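Local coordinates for protein basic helix-loop-helix, putative, expressed (Oryza sativa subsp. japonica, PDB 5LW0) that binds ADP-ribose through its macrodomain and probably takes part in ADP-ribosylation-linked regulation of DNA interstrand crosslink repair, at residues Ser42-Phe50 / Val191-Arg200; Leu163-Val171 / Ile214-Asn225. All blocks are in the same frame, centred on the assembly; numbering follows the deposited sequence.

Contact 1: residues Ser42-Phe50 / Val191-Arg200; sequences SISTADFQF and VLGPNMNPMR. With AR6 ([(2R,3S,4R,5R)-5-(6-aminopurin-9-yl)-3,4-dihydroxy-oxolan-2-yl]methyl [hydroxy-[[(2R,3S,4R,5S)-3,4,5-trihydroxyoxolan-2-yl]methoxy]phosphoryl] hydrogen phosphate), chain C.
The diphosphate and distal-ribose end of the ADP-ribose pocket of this macrodomain is built where F48 and D47 of the loop 42-50 meet N195, N197 and R200 of 191-200. The F48 ring is sandwiched: CB of N195 sits over the centre of one face, 3.8 Å from the centroid in a CH-pi contact, while C5D of the ligand AR6 lies over the opposite face and CD1 of L192 meets the ring edge. N195 is itself fixed by an Asx turn, its OD1 accepting from N197 N. Residues of 191-200 also grip the backbone of 42-50: M196 N donates to F48 O (2.9 Å), and N197 ND2 reaches D47 O at 2.8 Å, nearly straight at 168°. With CG anti to the backbone N (chi1 -173°), N197 brings ND2 to that oxygen and lays its amide almost flat on that of Q49, their planes 6° apart. S44 OG donates to P194 O (2.7 Å). In this conformation the loop presents its backbone N-H groups to the diphosphate: A46 N and F48 N donate to AR6 O1B, S44 N to O2B and D47 N to O1A. R200 bends at chi2, bringing NH2 3.5 Å from D47 OD2 in a long salt bridge and NH1 to AR6 O3D in a weak hydrogen bond. Apolar contacts complete the interface: I43 CD1 packs on V191 CB, and F50 lies against P194 and the M196 methyl. The loop links strand 37-40 to helix 52-69, the other segment runs off strand 187-192, and helix 208-230 packs against F50, V191 and M196.

Contact 2: residues Leu163-Val171 / Ile214-Asn225; sequences LRPGSSVAV and ILHEAYTSLFEN. With PO4 (phosphate ion), chain E; PO4 (phosphate ion), chain D.
I214 touches the turn 164-167 with its CG2 branch, which lies 3.8 Å from P165 CB and 3.5 Å from G166 N. H216 NE2 hydrogen-bonds a phosphate ion, probably from the crystallisation liquor. One turn on from I214, E217 CB and A218 CB come against G166, whose CA approaches A218 CB to 4.0 Å. T220 OG1 hydrogen-bonds a second phosphate of the same probable origin. S221 then begins the polar part: its OG shares a hydrogen bond of 2.7 Å with S168 OG. L222 packs on strand 187-192. At N225, ND2 donates to that same S168 OG (2.8 Å, 147°), which lies in the amide plane, so two bonds grip the serine oxygen. The other end of the amide, OD1, accepts from a water that in turn accepts from A170 N, bridging helix to strand. With N225 replaced by an alanine, S168 OG would probably lose a donor and the bridging water its acceptor on the helix. Strand 167-171 and the helix run nearly parallel (20°, axes 6.7 Å apart): a helix laid along the edge strand of the central sheet, as in the alpha/beta/alpha sandwich of macrodomains.

Overall arrangement
From the N terminus, strand 37-40 leads into the loop 42-50, which meets its partner only at the end of strand 187-192, the fifth strand after 37-40; contact 1 closes that long loop at 191-200. Contact 2 opens inside it, at 163-171, and is completed beyond it by helix 208-230, so the two cross rather than nest. They meet directly where L192 O takes a probable hydrogen bond from G166 N, joining neighbouring strands 187-192 and 167-172, and where I43 N and Y219 OH form another. Helix 208-230 thus ties the ligand-binding loop to the edge of the sheet, the contact centres lying about 14 Å apart.

Contact 1: residues Ser42-Phe50 / Val191-Arg200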
loop_
_atom_site.group_PDB
_atom_site.type_symbol
_atom_site.label_atom_id
_atom_site.label_comp_id
_atom_site.label_asym_id
_atom_site.label_seq_id
_atom_site.Cartn_x
_atom_site.Cartn_y
_atom_site.Cartn_z
ATOM N N SER A 42 -2.380 1.851 -4.978
ATOM C CA SER A 42 -3.723 2.322 -4.760
ATOM C C SER A 42 -4.624 1.149 -4.368
ATOM O O SER A 42 -4.979 0.310 -5.184
ATOM C CB SER A 42 -4.233 2.983 -5.986
ATOM O OG SER A 42 -5.592 3.395 -5.848
ATOM N N ILE A 43 -4.970 1.089 -3.127
ATOM C CA ILE A 43 -5.813 0.009 -2.627
ATOM C C ILE A 43 -7.220 0.052 -3.168
ATOM O O ILE A 43 -7.808 1.125 -3.283
ATOM C CB ILE A 43 -5.915 0.128 -1.066
ATOM C CG1 ILE A 43 -4.523 0.136 -0.407
ATOM C CG2 ILE A 43 -6.795 -0.972 -0.483
ATOM C CD1 ILE A 43 -3.641 -1.064 -0.739
ATOM N N SER A 44 -7.689 -1.110 -3.626
ATOM C CA SER A 44 -9.119 -1.346 -4.038
ATOM C C SER A 44 -9.455 -0.862 -5.455
ATOM O O SER A 44 -10.549 -1.088 -5.895
ATOM C CB SER A 44 -10.134 -0.729 -3.033
ATOM O OG SER A 44 -10.127 -1.419 -1.807
ATOM N N THR A 45 -8.534 -0.194 -6.159
ATOM C CA THR A 45 -8.939 0.418 -7.436
ATOM C C THR A 45 -8.722 -0.398 -8.699
ATOM O O THR A 45 -8.939 0.117 -9.757
ATOM C CB THR A 45 -8.318 1.797 -7.643
ATOM O OG1 THR A 45 -6.913 1.712 -7.568
ATOM C CG2 THR A 45 -8.788 2.745 -6.611
ATOM N N ALA A 46 -8.263 -1.627 -8.607
ATOM C CA ALA A 46 -8.183 -2.456 -9.849
ATOM C C ALA A 46 -9.118 -3.656 -9.719
ATOM O O ALA A 46 -10.282 -3.510 -9.976
ATOM C CB ALA A 46 -6.773 -2.862 -10.173
ATOM N N ASP A 47 -8.633 -4.756 -9.138
ATOM C CA ASP A 47 -9.490 -5.954 -8.925
ATOM C C ASP A 47 -10.751 -5.648 -8.137
ATOM O O ASP A 47 -11.830 -6.248 -8.383
ATOM C CB ASP A 47 -8.675 -7.106 -8.237
ATOM C CG ASP A 47 -7.551 -7.707 -9.149
ATOM O OD1 ASP A 47 -7.619 -7.522 -10.390
ATOM O OD2 ASP A 47 -6.581 -8.370 -8.607
ATOM N N PHE A 48 -10.674 -4.739 -7.154
ATOM C CA PHE A 48 -11.814 -4.435 -6.294
ATOM C C PHE A 48 -12.739 -3.275 -6.838
ATOM O O PHE A 48 -13.741 -2.917 -6.208
ATOM C CB PHE A 48 -11.363 -4.106 -4.845
ATOM C CG PHE A 48 -11.073 -5.342 -3.945
ATOM C CD1 PHE A 48 -11.261 -6.645 -4.396
ATOM C CD2 PHE A 48 -10.641 -5.168 -2.648
ATOM C CE1 PHE A 48 -10.956 -7.750 -3.580
ATOM C CE2 PHE A 48 -10.406 -6.271 -1.815
ATOM C CZ PHE A 48 -10.530 -7.556 -2.307
ATOM N N GLN A 49 -12.351 -2.699 -7.973
ATOM C CA GLN A 49 -13.208 -1.801 -8.773
ATOM C C GLN A 49 -13.754 -0.602 -8.020
ATOM O O GLN A 49 -14.797 -0.011 -8.390
ATOM C CB GLN A 49 -14.370 -2.605 -9.387
ATOM C CG GLN A 49 -13.842 -3.642 -10.325
ATOM C CD GLN A 49 -14.938 -4.456 -11.019
ATOM O OE1 GLN A 49 -16.099 -4.458 -10.621
ATOM N NE2 GLN A 49 -14.516 -5.235 -11.989
ATOM N N PHE A 50 -12.968 -0.095 -7.070
ATOM C CA PHE A 50 -13.349 1.119 -6.408
ATOM C C PHE A 50 -13.159 2.321 -7.290
ATOM O O PHE A 50 -12.129 2.493 -7.898
ATOM C CB PHE A 50 -12.563 1.242 -5.111
ATOM C CG PHE A 50 -13.123 2.213 -4.122
ATOM C CD1 PHE A 50 -12.937 3.555 -4.237
ATOM C CD2 PHE A 50 -13.785 1.749 -2.976
ATOM C CE1 PHE A 50 -13.405 4.434 -3.252
ATOM C CE2 PHE A 50 -14.263 2.607 -2.025
ATOM C CZ PHE A 50 -14.064 3.971 -2.143
ATOM N N VAL A 191 -2.781 -5.032 3.401
ATOM C CA VAL A 191 -3.926 -4.154 3.636
ATOM C C VAL A 191 -5.132 -4.720 2.900
ATOM O O VAL A 191 -4.983 -5.135 1.723
ATOM C CB VAL A 191 -3.669 -2.774 3.035
ATOM C CG1 VAL A 191 -4.801 -1.877 3.432
ATOM C CG2 VAL A 191 -2.342 -2.222 3.488
ATOM N N LEU A 192 -6.279 -4.769 3.535
ATOM C CA LEU A 192 -7.508 -5.230 2.846
ATOM C C LEU A 192 -8.412 -4.019 2.668
ATOM O O LEU A 192 -8.951 -3.470 3.650
ATOM C CB LEU A 192 -8.222 -6.309 3.629
ATOM C CG LEU A 192 -9.478 -6.866 2.905
ATOM C CD1 LEU A 192 -9.109 -7.508 1.602
ATOM C CD2 LEU A 192 -10.195 -7.827 3.818
ATOM N N GLY A 193 -8.637 -3.622 1.418
ATOM C CA GLY A 193 -9.528 -2.540 1.171
ATOM C C GLY A 193 -10.970 -3.016 0.969
ATOM O O GLY A 193 -11.180 -4.195 0.887
ATOM N N PRO A 194 -11.904 -2.075 0.803
ATOM C CA PRO A 194 -13.296 -2.437 0.443
ATOM C C PRO A 194 -13.384 -2.984 -0.909
ATOM O O PRO A 194 -12.618 -2.579 -1.864
ATOM C CB PRO A 194 -14.027 -1.100 0.539
ATOM C CG PRO A 194 -13.002 -0.080 0.270
ATOM C CD PRO A 194 -11.734 -0.626 0.883
ATOM N N ASN A 195 -14.334 -3.891 -1.112
ATOM C CA ASN A 195 -14.506 -4.474 -2.410
ATOM C C ASN A 195 -15.856 -4.009 -3.032
ATOM O O ASN A 195 -16.887 -4.083 -2.392
ATOM C CB ASN A 195 -14.468 -5.985 -2.336
ATOM C CG ASN A 195 -14.914 -6.618 -3.601
ATOM O OD1 ASN A 195 -14.472 -6.274 -4.678
ATOM N ND2 ASN A 195 -15.865 -7.567 -3.485
ATOM N N MET A 196 -15.746 -3.426 -4.223
ATOM C CA MET A 196 -16.921 -3.068 -5.065
ATOM C C MET A 196 -17.204 -4.025 -6.204
ATOM O O MET A 196 -18.127 -3.787 -6.977
ATOM C CB MET A 196 -16.688 -1.719 -5.692
ATOM C CG MET A 196 -16.781 -0.596 -4.773
ATOM S SD MET A 196 -18.312 -0.489 -3.743
ATOM C CE MET A 196 -17.154 -0.383 -2.365
ATOM N N ASN A 197 -16.364 -5.033 -6.387
ATOM C CA ASN A 197 -16.466 -6.007 -7.481
ATOM C C ASN A 197 -17.409 -7.193 -7.055
ATOM O O ASN A 197 -17.166 -7.873 -6.034
ATOM C CB ASN A 197 -15.081 -6.555 -7.793
ATOM C CG ASN A 197 -15.059 -7.432 -9.008
ATOM O OD1 ASN A 197 -16.096 -7.906 -9.459
ATOM N ND2 ASN A 197 -13.885 -7.681 -9.527
ATOM N N PRO A 198 -18.525 -7.374 -7.774
ATOM C CA PRO A 198 -19.539 -8.339 -7.276
ATOM C C PRO A 198 -19.076 -9.796 -7.349
ATOM O O PRO A 198 -19.698 -10.668 -6.753
ATOM C CB PRO A 198 -20.759 -8.080 -8.205
ATOM C CG PRO A 198 -20.210 -7.363 -9.387
ATOM C CD PRO A 198 -19.011 -6.571 -8.908
ATOM N N MET A 199 -17.963 -10.028 -8.016
ATOM C CA MET A 199 -17.368 -11.348 -8.096
ATOM C C MET A 199 -16.256 -11.579 -7.044
ATOM O O MET A 199 -15.431 -12.484 -7.201
ATOM C CB MET A 199 -16.809 -11.569 -9.491
ATOM C CG MET A 199 -17.890 -11.715 -10.551
ATOM S SD MET A 199 -17.371 -11.162 -12.206
ATOM C CE MET A 199 -15.792 -11.993 -12.481
ATOM N N ARG A 200 -16.286 -10.797 -5.958
ATOM C CA ARG A 200 -15.340 -10.941 -4.885
ATOM C C ARG A 200 -16.046 -10.860 -3.551
ATOM O O ARG A 200 -17.147 -10.289 -3.449
ATOM C CB ARG A 200 -14.278 -9.831 -4.938
ATOM C CG ARG A 200 -13.482 -9.726 -6.214
ATOM C CD ARG A 200 -12.585 -10.913 -6.397
ATOM N NE ARG A 200 -11.646 -10.673 -7.459
ATOM C CZ ARG A 200 -10.356 -10.406 -7.276
ATOM N NH1 ARG A 200 -9.832 -10.360 -6.049
ATOM N NH2 ARG A 200 -9.584 -10.194 -8.323
HETATM N N1 AR6 C . 3.607 -2.492 -8.780
HETATM C C2 AR6 C . 2.896 -1.378 -8.506
HETATM N N3 AR6 C . 1.587 -1.284 -8.635
HETATM C C4 AR6 C . 0.855 -2.356 -9.071
HETATM C C5 AR6 C . 1.502 -3.600 -9.359
HETATM C C6 AR6 C . 2.964 -3.638 -9.187
HETATM N N6 AR6 C . 3.670 -4.722 -9.406
HETATM N N7 AR6 C . 0.495 -4.506 -9.769
HETATM C C8 AR6 C . -0.679 -3.842 -9.667
HETATM N N9 AR6 C . -0.475 -2.544 -9.237
HETATM P PA AR6 C . -4.951 -4.664 -7.145
HETATM P PB AR6 C . -7.239 -4.277 -5.278
HETATM C "C1'" AR6 C . -1.456 -1.536 -8.895
HETATM O O1A AR6 C . -5.964 -5.215 -8.171
HETATM O O1B AR6 C . -8.071 -3.537 -6.297
HETATM C C1D AR6 C . -5.440 -9.012 -5.470
HETATM O O1D AR6 C . -4.947 -9.969 -6.383
HETATM C "C2'" AR6 C . -2.723 -1.458 -9.737
HETATM O "O2'" AR6 C . -2.503 -0.843 -11.043
HETATM O O2A AR6 C . -3.683 -5.391 -6.902
HETATM O O2B AR6 C . -7.203 -3.802 -3.856
HETATM C C2D AR6 C . -5.811 -9.723 -4.134
HETATM O O2D AR6 C . -5.711 -11.199 -4.263
HETATM C "C3'" AR6 C . -3.639 -0.706 -8.803
HETATM O "O3'" AR6 C . -3.464 0.732 -8.912
HETATM O O3A AR6 C . -5.687 -4.436 -5.711
HETATM C C3D AR6 C . -7.211 -9.272 -3.824
HETATM O O3D AR6 C . -8.068 -10.419 -4.092
HETATM C "C4'" AR6 C . -3.199 -1.179 -7.404
HETATM O "O4'" AR6 C . -1.975 -1.857 -7.572
HETATM C C4D AR6 C . -7.499 -8.119 -4.816
HETATM O O4D AR6 C . -6.612 -8.270 -5.949
HETATM C "C5'" AR6 C . -4.183 -2.104 -6.735
HETATM O "O5'" AR6 C . -4.649 -3.128 -7.635
HETATM C C5D AR6 C . -7.230 -6.718 -4.275
HETATM O O5D AR6 C . -7.754 -5.809 -5.269
#

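Contact 2: residues Leu163-Val171 / Ile214-Asn225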
loop_
_atom_site.group_PDB
_atom_site.type_symbol
_atom_site.label_atom_id
_atom_site.label_comp_id
_atom_site.label_asym_id
_atom_site.label_seq_id
_atom_site.Cartn_x
_atom_site.Cartn_y
_atom_site.Cartn_z
ATOM N N LEU A 163 -7.646 -10.986 7.381
ATOM C CA LEU A 163 -7.957 -9.539 7.538
ATOM C C LEU A 163 -9.412 -9.304 7.309
ATOM O O LEU A 163 -10.063 -10.001 6.457
ATOM C CB LEU A 163 -7.182 -8.697 6.485
ATOM C CG LEU A 163 -5.707 -8.521 6.760
ATOM C CD1 LEU A 163 -5.038 -7.687 5.660
ATOM C CD2 LEU A 163 -5.468 -7.896 8.136
ATOM N N ARG A 164 -9.952 -8.318 7.977
ATOM C CA ARG A 164 -11.252 -7.803 7.651
ATOM C C ARG A 164 -11.082 -6.491 6.927
ATOM O O ARG A 164 -10.026 -5.828 7.064
ATOM C CB ARG A 164 -12.125 -7.680 8.899
ATOM C CG ARG A 164 -12.381 -9.061 9.575
ATOM C CD ARG A 164 -13.232 -8.961 10.828
ATOM N NE ARG A 164 -13.368 -10.244 11.515
ATOM C CZ ARG A 164 -13.723 -10.387 12.798
ATOM N NH1 ARG A 164 -13.916 -9.320 13.584
ATOM N NH2 ARG A 164 -13.832 -11.600 13.308
ATOM N N PRO A 165 -12.084 -6.112 6.103
ATOM C CA PRO A 165 -11.894 -4.877 5.290
ATOM C C PRO A 165 -11.646 -3.669 6.166
ATOM O O PRO A 165 -12.292 -3.487 7.187
ATOM C CB PRO A 165 -13.219 -4.774 4.481
ATOM C CG PRO A 165 -13.686 -6.211 4.391
ATOM C CD PRO A 165 -13.396 -6.735 5.804
ATOM N N GLY A 166 -10.648 -2.860 5.775
ATOM C CA GLY A 166 -10.333 -1.677 6.511
ATOM C C GLY A 166 -9.216 -1.845 7.498
ATOM O O GLY A 166 -9.062 -1.036 8.374
ATOM N N SER A 167 -8.514 -2.952 7.420
ATOM C CA SER A 167 -7.449 -3.266 8.381
ATOM C C SER A 167 -6.199 -3.756 7.674
ATOM O O SER A 167 -6.178 -3.996 6.428
ATOM C CB SER A 167 -7.923 -4.280 9.400
ATOM O OG SER A 167 -8.137 -5.525 8.808
ATOM N N SER A 168 -5.117 -3.844 8.423
ATOM C CA SER A 168 -3.843 -4.197 7.833
ATOM C C SER A 168 -3.020 -4.943 8.869
ATOM O O SER A 168 -3.363 -4.928 10.066
ATOM C CB SER A 168 -3.109 -2.974 7.329
ATOM O OG SER A 168 -2.766 -2.135 8.389
ATOM N N VAL A 169 -1.967 -5.624 8.419
ATOM C CA VAL A 169 -1.029 -6.311 9.311
ATOM C C VAL A 169 0.388 -6.224 8.760
ATOM O O VAL A 169 0.603 -6.415 7.600
ATOM C CB VAL A 169 -1.439 -7.792 9.560
ATOM C CG1 VAL A 169 -1.474 -8.580 8.310
ATOM C CG2 VAL A 169 -0.509 -8.446 10.588
ATOM N N ALA A 170 1.326 -5.852 9.638
ATOM C CA ALA A 170 2.712 -5.694 9.300
ATOM C C ALA A 170 3.412 -6.966 9.487
ATOM O O ALA A 170 3.291 -7.614 10.543
ATOM C CB ALA A 170 3.364 -4.626 10.166
ATOM N N VAL A 171 4.181 -7.340 8.474
ATOM C CA VAL A 171 4.926 -8.622 8.519
ATOM C C VAL A 171 6.378 -8.341 8.255
ATOM O O VAL A 171 6.725 -7.816 7.190
ATOM C CB VAL A 171 4.381 -9.581 7.455
ATOM C CG1 VAL A 171 5.165 -10.909 7.466
ATOM C CG2 VAL A 171 2.877 -9.838 7.674
ATOM N N ILE A 214 -14.495 2.549 4.801
ATOM C CA ILE A 214 -13.599 1.395 4.919
ATOM C C ILE A 214 -12.261 1.684 4.206
ATOM O O ILE A 214 -11.204 1.287 4.680
ATOM C CB ILE A 214 -14.263 0.135 4.383
ATOM C CG1 ILE A 214 -15.463 -0.240 5.282
ATOM C CG2 ILE A 214 -13.299 -1.019 4.329
ATOM C CD1 ILE A 214 -16.209 -1.437 4.802
ATOM N N LEU A 215 -12.295 2.382 3.069
ATOM C CA LEU A 215 -11.012 2.693 2.389
ATOM C C LEU A 215 -10.210 3.694 3.228
ATOM O O LEU A 215 -8.989 3.539 3.360
ATOM C CB LEU A 215 -11.259 3.215 0.987
ATOM C CG LEU A 215 -9.983 3.436 0.141
ATOM C CD1 LEU A 215 -9.284 2.169 -0.105
ATOM C CD2 LEU A 215 -10.324 4.121 -1.148
ATOM N N HIS A 216 -10.873 4.710 3.815
ATOM C CA HIS A 216 -10.216 5.633 4.785
ATOM C C HIS A 216 -9.550 4.813 5.872
ATOM O O HIS A 216 -8.388 5.036 6.218
ATOM C CB HIS A 216 -11.237 6.583 5.444
ATOM C CG HIS A 216 -11.395 7.900 4.758
ATOM N ND1 HIS A 216 -10.446 8.887 4.846
ATOM C CD2 HIS A 216 -12.454 8.444 4.064
ATOM C CE1 HIS A 216 -10.859 9.952 4.157
ATOM N NE2 HIS A 216 -12.069 9.703 3.669
ATOM N N GLU A 217 -10.318 3.896 6.473
ATOM C CA GLU A 217 -9.791 3.035 7.554
ATOM C C GLU A 217 -8.589 2.186 7.105
ATOM O O GLU A 217 -7.658 2.029 7.876
ATOM C CB GLU A 217 -10.913 2.111 8.117
ATOM C CG GLU A 217 -11.944 2.844 8.929
ATOM C CD GLU A 217 -13.138 1.943 9.337
ATOM O OE1 GLU A 217 -13.500 1.027 8.575
ATOM O OE2 GLU A 217 -13.761 2.220 10.377
ATOM N N ALA A 218 -8.642 1.643 5.898
ATOM C CA ALA A 218 -7.532 0.834 5.350
ATOM C C ALA A 218 -6.278 1.668 5.264
ATOM O O ALA A 218 -5.198 1.254 5.718
ATOM C CB ALA A 218 -7.876 0.278 3.967
ATOM N N TYR A 219 -6.394 2.874 4.733
ATOM C CA TYR A 219 -5.181 3.727 4.615
ATOM C C TYR A 219 -4.663 4.162 5.979
ATOM O O TYR A 219 -3.421 4.086 6.246
ATOM C CB TYR A 219 -5.420 4.948 3.758
ATOM C CG TYR A 219 -5.311 4.668 2.295
ATOM C CD1 TYR A 219 -4.097 4.272 1.729
ATOM C CD2 TYR A 219 -6.410 4.702 1.468
ATOM C CE1 TYR A 219 -3.985 3.999 0.384
ATOM C CE2 TYR A 219 -6.319 4.391 0.115
ATOM C CZ TYR A 219 -5.097 4.055 -0.451
ATOM O OH TYR A 219 -4.953 3.670 -1.747
ATOM N N THR A 220 -5.568 4.519 6.876
ATOM C CA THR A 220 -5.096 4.943 8.244
ATOM C C THR A 220 -4.444 3.792 8.957
ATOM O O THR A 220 -3.370 3.960 9.548
ATOM C CB THR A 220 -6.231 5.552 9.015
ATOM O OG1 THR A 220 -6.614 6.743 8.308
ATOM C CG2 THR A 220 -5.763 5.953 10.443
ATOM N N SER A 221 -4.970 2.575 8.771
ATOM C CA SER A 221 -4.432 1.411 9.395
ATOM C C SER A 221 -3.004 1.116 8.844
ATOM O O SER A 221 -2.054 0.799 9.602
ATOM C CB SER A 221 -5.356 0.191 9.161
ATOM O OG SER A 221 -4.773 -0.971 9.728
ATOM N N LEU A 222 -2.880 1.174 7.535
ATOM C CA LEU A 222 -1.615 1.045 6.838
ATOM C C LEU A 222 -0.577 2.027 7.390
ATOM O O LEU A 222 0.525 1.621 7.772
ATOM C CB LEU A 222 -1.788 1.264 5.374
ATOM C CG LEU A 222 -0.544 1.399 4.525
ATOM C CD1 LEU A 222 0.365 0.171 4.649
ATOM C CD2 LEU A 222 -0.916 1.713 3.104
ATOM N N PHE A 223 -0.934 3.291 7.426
ATOM C CA PHE A 223 0.006 4.316 7.811
ATOM C C PHE A 223 0.363 4.215 9.250
ATOM O O PHE A 223 1.528 4.400 9.621
ATOM C CB PHE A 223 -0.506 5.692 7.469
ATOM C CG PHE A 223 -0.714 5.953 5.966
ATOM C CD1 PHE A 223 -0.012 5.301 4.980
ATOM C CD2 PHE A 223 -1.694 6.849 5.569
ATOM C CE1 PHE A 223 -0.211 5.578 3.671
ATOM C CE2 PHE A 223 -1.902 7.107 4.247
ATOM C CZ PHE A 223 -1.208 6.451 3.304
ATOM N N GLU A 224 -0.590 3.837 10.086
ATOM C CA GLU A 224 -0.309 3.629 11.533
ATOM C C GLU A 224 0.605 2.419 11.771
ATOM O O GLU A 224 1.535 2.473 12.614
ATOM C CB GLU A 224 -1.593 3.500 12.344
ATOM C CG GLU A 224 -2.329 4.792 12.543
ATOM C CD GLU A 224 -1.721 5.662 13.644
ATOM O OE1 GLU A 224 -1.023 5.134 14.534
ATOM O OE2 GLU A 224 -2.025 6.843 13.622
ATOM N N ASN A 225 0.384 1.336 11.046
ATOM C CA ASN A 225 1.322 0.199 11.100
ATOM C C ASN A 225 2.700 0.581 10.650
ATOM O O ASN A 225 3.668 0.130 11.204
ATOM C CB ASN A 225 0.760 -0.969 10.289
ATOM C CG ASN A 225 -0.018 -1.926 11.147
ATOM O OD1 ASN A 225 0.496 -2.408 12.176
ATOM N ND2 ASN A 225 -1.154 -2.398 10.630
HETATM P P PO4 E . -13.095 12.503 2.088
HETATM O O1 PO4 E . -13.527 13.174 0.783
HETATM O O2 PO4 E . -13.412 13.388 3.293
HETATM O O3 PO4 E . -13.862 11.183 2.273
HETATM O O4 PO4 E . -11.560 12.277 2.041
HETATM P P PO4 D . -7.955 9.964 9.577
HETATM O O1 PO4 D . -7.664 10.284 8.050
HETATM O O2 PO4 D . -8.040 8.452 9.760
HETATM O O3 PO4 D . -9.258 10.730 10.030
HETATM O O4 PO4 D . -6.789 10.480 10.427
HETATM O O HOH W 1 0.593 -5.120 12.416
#